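Local coordinates for fructokinase (Xylella fastidiosa Temecula1, PDB 3LJS), which probably phosphorylates fructose with ATP, as a fructokinase of the PfkB (ribokinase-like) carbohydrate kinase family, at residues 113-118 and 143-148; 135-140 and 167-172. All blocks are in the same frame, centred on the assembly; numbering follows the deposited sequence.

Contact 1: 113-118 and 143-148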
loop_
_atom_site.group_PDB
_atom_site.type_symbol
_atom_site.label_atom_id
_atom_site.label_comp_id
_atom_site.label_asym_id
_atom_site.label_seq_id
_atom_site.Cartn_x
_atom_site.Cartn_y
_atom_site.Cartn_z
ATOM N N ALA B 113 -8.548 4.912 4.419
ATOM C CA ALA B 113 -9.059 6.046 5.169
ATOM C C ALA B 113 -10.297 6.713 4.572
ATOM O O ALA B 113 -11.259 6.993 5.293
ATOM C CB ALA B 113 -7.955 7.080 5.347
ATOM N N ASP B 114 -10.284 6.962 3.264
ATOM C CA ASP B 114 -11.409 7.649 2.625
ATOM C C ASP B 114 -12.744 6.913 2.753
ATOM O O ASP B 114 -13.810 7.532 2.692
ATOM C CB ASP B 114 -11.106 7.934 1.142
ATOM C CG ASP B 114 -11.242 6.706 0.265
ATOM O OD1 ASP B 114 -10.262 5.935 0.131
ATOM O OD2 ASP B 114 -12.339 6.507 -0.296
ATOM N N LEU B 115 -12.682 5.598 2.941
ATOM C CA LEU B 115 -13.887 4.777 3.084
ATOM C C LEU B 115 -14.565 4.927 4.448
ATOM O O LEU B 115 -15.695 4.481 4.633
ATOM C CB LEU B 115 -13.542 3.296 2.895
ATOM C CG LEU B 115 -13.649 2.575 1.547
ATOM C CD1 LEU B 115 -14.226 3.472 0.481
ATOM C CD2 LEU B 115 -12.281 2.064 1.162
ATOM N N LEU B 116 -13.877 5.554 5.396
ATOM C CA LEU B 116 -14.411 5.701 6.749
ATOM C C LEU B 116 -15.143 7.003 7.049
ATOM O O LEU B 116 -15.543 7.246 8.189
ATOM C CB LEU B 116 -13.281 5.488 7.763
ATOM C CG LEU B 116 -13.018 4.070 8.297
ATOM C CD1 LEU B 116 -13.547 3.005 7.366
ATOM C CD2 LEU B 116 -11.525 3.906 8.526
ATOM N N PHE B 117 -15.321 7.844 6.037
ATOM C CA PHE B 117 -16.041 9.098 6.233
ATOM C C PHE B 117 -17.496 8.716 6.523
ATOM O O PHE B 117 -18.067 7.875 5.835
ATOM C CB PHE B 117 -15.980 9.951 4.959
ATOM C CG PHE B 117 -16.486 11.357 5.140
ATOM C CD1 PHE B 117 -15.594 12.420 5.277
ATOM C CD2 PHE B 117 -17.854 11.624 5.169
ATOM C CE1 PHE B 117 -16.057 13.731 5.437
ATOM C CE2 PHE B 117 -18.328 12.931 5.331
ATOM C CZ PHE B 117 -17.426 13.986 5.463
ATOM N N ARG B 118 -18.090 9.315 7.547
ATOM C CA ARG B 118 -19.479 9.014 7.890
ATOM C C ARG B 118 -20.300 10.297 7.901
ATOM O O ARG B 118 -19.742 11.393 7.952
ATOM C CB ARG B 118 -19.558 8.304 9.252
ATOM C CG ARG B 118 -18.989 6.874 9.232
ATOM C CD ARG B 118 -19.776 5.964 8.278
ATOM N NE ARG B 118 -19.169 4.640 8.130
ATOM C CZ ARG B 118 -18.355 4.278 7.139
ATOM N NH1 ARG B 118 -18.036 5.135 6.169
ATOM N NH2 ARG B 118 -17.841 3.054 7.126
ATOM N N ALA B 143 -21.392 -0.604 1.185
ATOM C CA ALA B 143 -22.673 -0.093 1.668
ATOM C C ALA B 143 -22.629 1.173 2.514
ATOM O O ALA B 143 -23.429 2.087 2.303
ATOM C CB ALA B 143 -23.416 -1.196 2.432
ATOM N N ASP B 144 -21.713 1.224 3.475
ATOM C CA ASP B 144 -21.607 2.380 4.360
ATOM C C ASP B 144 -21.208 3.679 3.660
ATOM O O ASP B 144 -21.867 4.707 3.824
ATOM C CB ASP B 144 -20.613 2.092 5.489
ATOM C CG ASP B 144 -21.132 1.058 6.480
ATOM O OD1 ASP B 144 -20.379 0.704 7.408
ATOM O OD2 ASP B 144 -22.289 0.604 6.340
ATOM N N ILE B 145 -20.130 3.643 2.886
ATOM C CA ILE B 145 -19.684 4.846 2.202
ATOM C C ILE B 145 -20.702 5.283 1.140
ATOM O O ILE B 145 -20.906 6.478 0.918
ATOM C CB ILE B 145 -18.276 4.640 1.582
ATOM C CG1 ILE B 145 -17.683 5.992 1.181
ATOM C CG2 ILE B 145 -18.351 3.695 0.393
ATOM C CD1 ILE B 145 -17.450 6.933 2.362
ATOM N N ALA B 146 -21.362 4.322 0.504
ATOM C CA ALA B 146 -22.367 4.640 -0.507
ATOM C C ALA B 146 -23.514 5.443 0.104
ATOM O O ALA B 146 -23.960 6.440 -0.467
ATOM C CB ALA B 146 -22.908 3.360 -1.134
ATOM N N GLU B 147 -23.995 5.006 1.266
ATOM C CA GLU B 147 -25.087 5.698 1.939
ATOM C C GLU B 147 -24.662 7.112 2.317
ATOM O O GLU B 147 -25.463 8.044 2.256
ATOM C CB GLU B 147 -25.526 4.930 3.193
ATOM C CG GLU B 147 -26.496 5.714 4.081
ATOM C CD GLU B 147 -27.804 6.076 3.383
ATOM O OE1 GLU B 147 -28.522 6.959 3.900
ATOM O OE2 GLU B 147 -28.124 5.476 2.331
ATOM N N VAL B 148 -23.404 7.267 2.714
ATOM C CA VAL B 148 -22.875 8.583 3.072
ATOM C C VAL B 148 -22.897 9.487 1.828
ATOM O O VAL B 148 -23.260 10.666 1.905
ATOM C CB VAL B 148 -21.424 8.467 3.608
ATOM C CG1 VAL B 148 -20.796 9.847 3.733
ATOM C CG2 VAL B 148 -21.427 7.766 4.976
#

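Contact 2: 135-140 and 167-172. With PO4 (phosphate ion), chain C.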
loop_
_atom_site.group_PDB
_atom_site.type_symbol
_atom_site.label_atom_id
_atom_site.label_comp_id
_atom_site.label_asym_id
_atom_site.label_seq_id
_atom_site.Cartn_x
_atom_site.Cartn_y
_atom_site.Cartn_z
ATOM N N ALA B 135 -19.609 14.383 -6.800
ATOM C CA ALA B 135 -19.196 13.068 -6.307
ATOM C C ALA B 135 -18.985 12.095 -7.465
ATOM O O ALA B 135 -19.399 12.363 -8.592
ATOM C CB ALA B 135 -20.246 12.514 -5.347
ATOM N N CYS B 136 -18.334 10.970 -7.172
ATOM C CA CYS B 136 -18.046 9.928 -8.158
ATOM C C CYS B 136 -18.447 8.580 -7.555
ATOM O O CYS B 136 -18.722 8.507 -6.363
ATOM C CB CYS B 136 -16.556 9.943 -8.511
ATOM S SG CYS B 136 -16.041 11.484 -9.350
ATOM N N SER B 137 -18.476 7.516 -8.356
ATOM C CA SER B 137 -18.903 6.214 -7.834
ATOM C C SER B 137 -17.906 5.480 -6.938
ATOM O O SER B 137 -18.266 4.494 -6.293
ATOM C CB SER B 137 -19.328 5.282 -8.980
ATOM O OG SER B 137 -18.209 4.842 -9.730
ATOM N N ASN B 138 -16.664 5.947 -6.877
ATOM C CA ASN B 138 -15.682 5.270 -6.035
ATOM C C ASN B 138 -16.038 5.348 -4.560
ATOM O O ASN B 138 -15.631 4.491 -3.774
ATOM C CB ASN B 138 -14.285 5.831 -6.287
ATOM C CG ASN B 138 -13.806 5.541 -7.691
ATOM O OD1 ASN B 138 -13.896 4.403 -8.161
ATOM N ND2 ASN B 138 -13.306 6.568 -8.377
ATOM N N SER B 139 -16.810 6.361 -4.183
ATOM C CA SER B 139 -17.232 6.493 -2.791
ATOM C C SER B 139 -18.545 5.729 -2.582
ATOM O O SER B 139 -19.338 6.056 -1.697
ATOM C CB SER B 139 -17.405 7.970 -2.410
ATOM O OG SER B 139 -18.407 8.596 -3.191
HETATM N N MSE B 140 -18.760 4.704 -3.404
HETATM C CA MSE B 140 -19.954 3.864 -3.310
HETATM C C MSE B 140 -19.563 2.384 -3.344
HETATM O O MSE B 140 -20.421 1.512 -3.493
HETATM C CB MSE B 140 -20.902 4.137 -4.485
HETATM C CG MSE B 140 -21.474 5.543 -4.537
HETATM SE SE MSE B 140 -22.565 5.829 -6.131
HETATM C CE MSE B 140 -22.935 7.715 -5.840
ATOM N N LEU B 167 -19.837 9.393 -13.037
ATOM C CA LEU B 167 -19.780 7.967 -12.722
ATOM C C LEU B 167 -18.369 7.516 -12.381
ATOM O O LEU B 167 -18.111 7.049 -11.266
ATOM C CB LEU B 167 -20.343 7.138 -13.882
ATOM C CG LEU B 167 -21.067 5.857 -13.445
ATOM C CD1 LEU B 167 -22.241 6.224 -12.556
ATOM C CD2 LEU B 167 -21.555 5.080 -14.655
ATOM N N ASN B 168 -17.453 7.652 -13.335
ATOM C CA ASN B 168 -16.069 7.272 -13.093
ATOM C C ASN B 168 -16.027 5.838 -12.548
ATOM O O ASN B 168 -15.322 5.541 -11.581
ATOM C CB ASN B 168 -15.465 8.244 -12.081
ATOM C CG ASN B 168 -13.973 8.372 -12.221
ATOM O OD1 ASN B 168 -13.209 7.781 -11.452
ATOM N ND2 ASN B 168 -13.541 9.141 -13.214
ATOM N N PHE B 169 -16.789 4.958 -13.187
ATOM C CA PHE B 169 -16.891 3.563 -12.773
ATOM C C PHE B 169 -15.601 2.757 -12.945
ATOM O O PHE B 169 -15.071 2.630 -14.048
ATOM C CB PHE B 169 -18.039 2.898 -13.541
ATOM C CG PHE B 169 -18.396 1.524 -13.051
ATOM C CD1 PHE B 169 -18.381 1.223 -11.694
ATOM C CD2 PHE B 169 -18.781 0.534 -13.953
ATOM C CE1 PHE B 169 -18.746 -0.048 -11.239
ATOM C CE2 PHE B 169 -19.149 -0.740 -13.512
ATOM C CZ PHE B 169 -19.132 -1.032 -12.154
ATOM N N ARG B 170 -15.109 2.214 -11.836
ATOM C CA ARG B 170 -13.893 1.408 -11.830
ATOM C C ARG B 170 -14.215 0.077 -11.147
ATOM O O ARG B 170 -14.056 -0.066 -9.931
ATOM C CB ARG B 170 -12.788 2.142 -11.075
ATOM C CG ARG B 170 -12.426 3.494 -11.681
ATOM C CD ARG B 170 -11.750 3.338 -13.035
ATOM N NE ARG B 170 -11.372 4.627 -13.612
ATOM C CZ ARG B 170 -12.194 5.423 -14.293
ATOM N NH1 ARG B 170 -13.456 5.066 -14.497
ATOM N NH2 ARG B 170 -11.751 6.580 -14.769
ATOM N N PRO B 171 -14.683 -0.910 -11.928
ATOM C CA PRO B 171 -15.060 -2.256 -11.478
ATOM C C PRO B 171 -14.076 -2.927 -10.519
ATOM O O PRO B 171 -14.489 -3.633 -9.602
ATOM C CB PRO B 171 -15.201 -3.029 -12.786
ATOM C CG PRO B 171 -15.682 -1.988 -13.736
ATOM C CD PRO B 171 -14.798 -0.805 -13.395
HETATM N N MSE B 172 -12.783 -2.707 -10.734
HETATM C CA MSE B 172 -11.751 -3.306 -9.887
HETATM C C MSE B 172 -11.894 -2.988 -8.406
HETATM O O MSE B 172 -11.541 -3.804 -7.556
HETATM C CB MSE B 172 -10.362 -2.854 -10.334
HETATM C CG MSE B 172 -9.850 -3.509 -11.595
HETATM SE SE MSE B 172 -8.033 -2.938 -11.953
HETATM C CE MSE B 172 -7.217 -3.520 -10.298
HETATM P P PO4 C . -9.686 9.499 -12.832
HETATM O O1 PO4 C . -8.716 9.675 -13.943
HETATM O O2 PO4 C . -10.979 10.133 -13.197
HETATM O O3 PO4 C . -9.898 8.047 -12.587
HETATM O O4 PO4 C . -9.151 10.137 -11.601
HETATM O O HOH W 1 -16.165 3.024 -9.211
#

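Contact 1: 113-118 and 143-148
Arg118 lays its guanidinium across the first turn of helix 143-158, with Asp144 CB over one face, 3.4 Å from NH2. The carboxylate and guanidinium planes stand 75° apart, and Asp144 OD1 makes a long salt bridge of 3.5 Å to NH2. The side chain curls back on its own loop through a bend at chi2 (-62°), which lets NH1 reach two carbonyls: Leu115 O at 2.9 Å, and Phe117 O at 2.8 Å from above the carbonyl plane. Both bonds tie the guanidinium to its own loop and so hold it facing Asp144. In this ribokinase-like fold the segment 113-118 belongs to the connection from strand 103-108, in the small sheet, to helix 124-129, and here it packs against the helix that follows central strand 130-136. Ile145 points CD1 into the curve of the loop, where it meets the carbonyl oxygens of Asp114, Leu115 and Phe117, while its CG2 faces Leu115 CD1 at 4.1 Å, the two side chains crossing nearly at right angles. Val148 sets CG1 at the edge of the Phe117 ring, 3.7 Å from CD2, and CG2 against Phe117 O and Arg118 CA. Phe10, His121 and Phe122 also meet the Phe117 ring edge-to-face.

Contact 2: 135-140 and 167-172
Ser137 grips Leu167 O twice: its backbone N donates at 3.0 Å and its hydroxyl OG at 2.7 Å, the two arriving from opposite faces of the carbonyl plane. A chi1 of 72° brings OG to the same acceptor as the residue's own N-H, so both donors converge on Leu167 O. The same OG lies at the edge of the Phe169 ring, 4.1 Å from CD1. Beside it the amides of Asn138 and Asn168 stand almost perpendicular, 88° apart; a weak hydrogen bond (3.3 Å) joins Asn138 ND2 to Asn168 OD1, while the stronger partner of that ND2 is Glu12. A water donates to Ser137 OG and Asn138 OD1 and accepts from Arg170 N, tying both segments together. Both segments lie at the C-terminal ends of neighbouring parallel strands, 130-136 and 162-166, of the large sheet, the edge at which ribokinase-like enzymes bind their substrates. Here Asn168 ND2 holds a phosphate ion, probably from the crystallisation liquor, through its O2 at 2.7 Å. Arg170, which binds ATP in a nucleotide-bound structure of this protein but has none here, adds a weak hydrogen bond from NH2 to O3 at 3.2 Å; Asn168 OD1 sits over the centre of its guanidinium. Phe169 O lies in the plane of that group and accepts from NH1 at 3.0 Å, the donor standing above the carbonyl plane, which helps fix the guanidinium's rotation. Farther out, Glu200 accepts from Phe169 N, and Leu184 of helix 181-189 touches Ser137, Leu167 and Phe169.

Contact 2 lies at the ATP site, empty of nucleotide in this chain, and contact 1 farther from it, their centres about 13 Å apart. Strand 130-136 runs into the turn of contact 2, and the chain then enters helix 143-158, whose first turn forms contact 1. They touch directly, Ile145 CG2 lying 3.3 Å from Ser139 O and Ala146 CB 3.7 Å from Met140 CA (a selenomethionine). Contact 2 holds Arg170 and the phosphate; the ATP-binding residues Lys195 and Gly261 are each about 6 Å from Asn168, whereas Asp114 of contact 1 is about 12 Å from Arg170, between side chains. Arg109 touches both contacts, through a salt bridge with Asp114 and a hydrogen bond to Asn138 O.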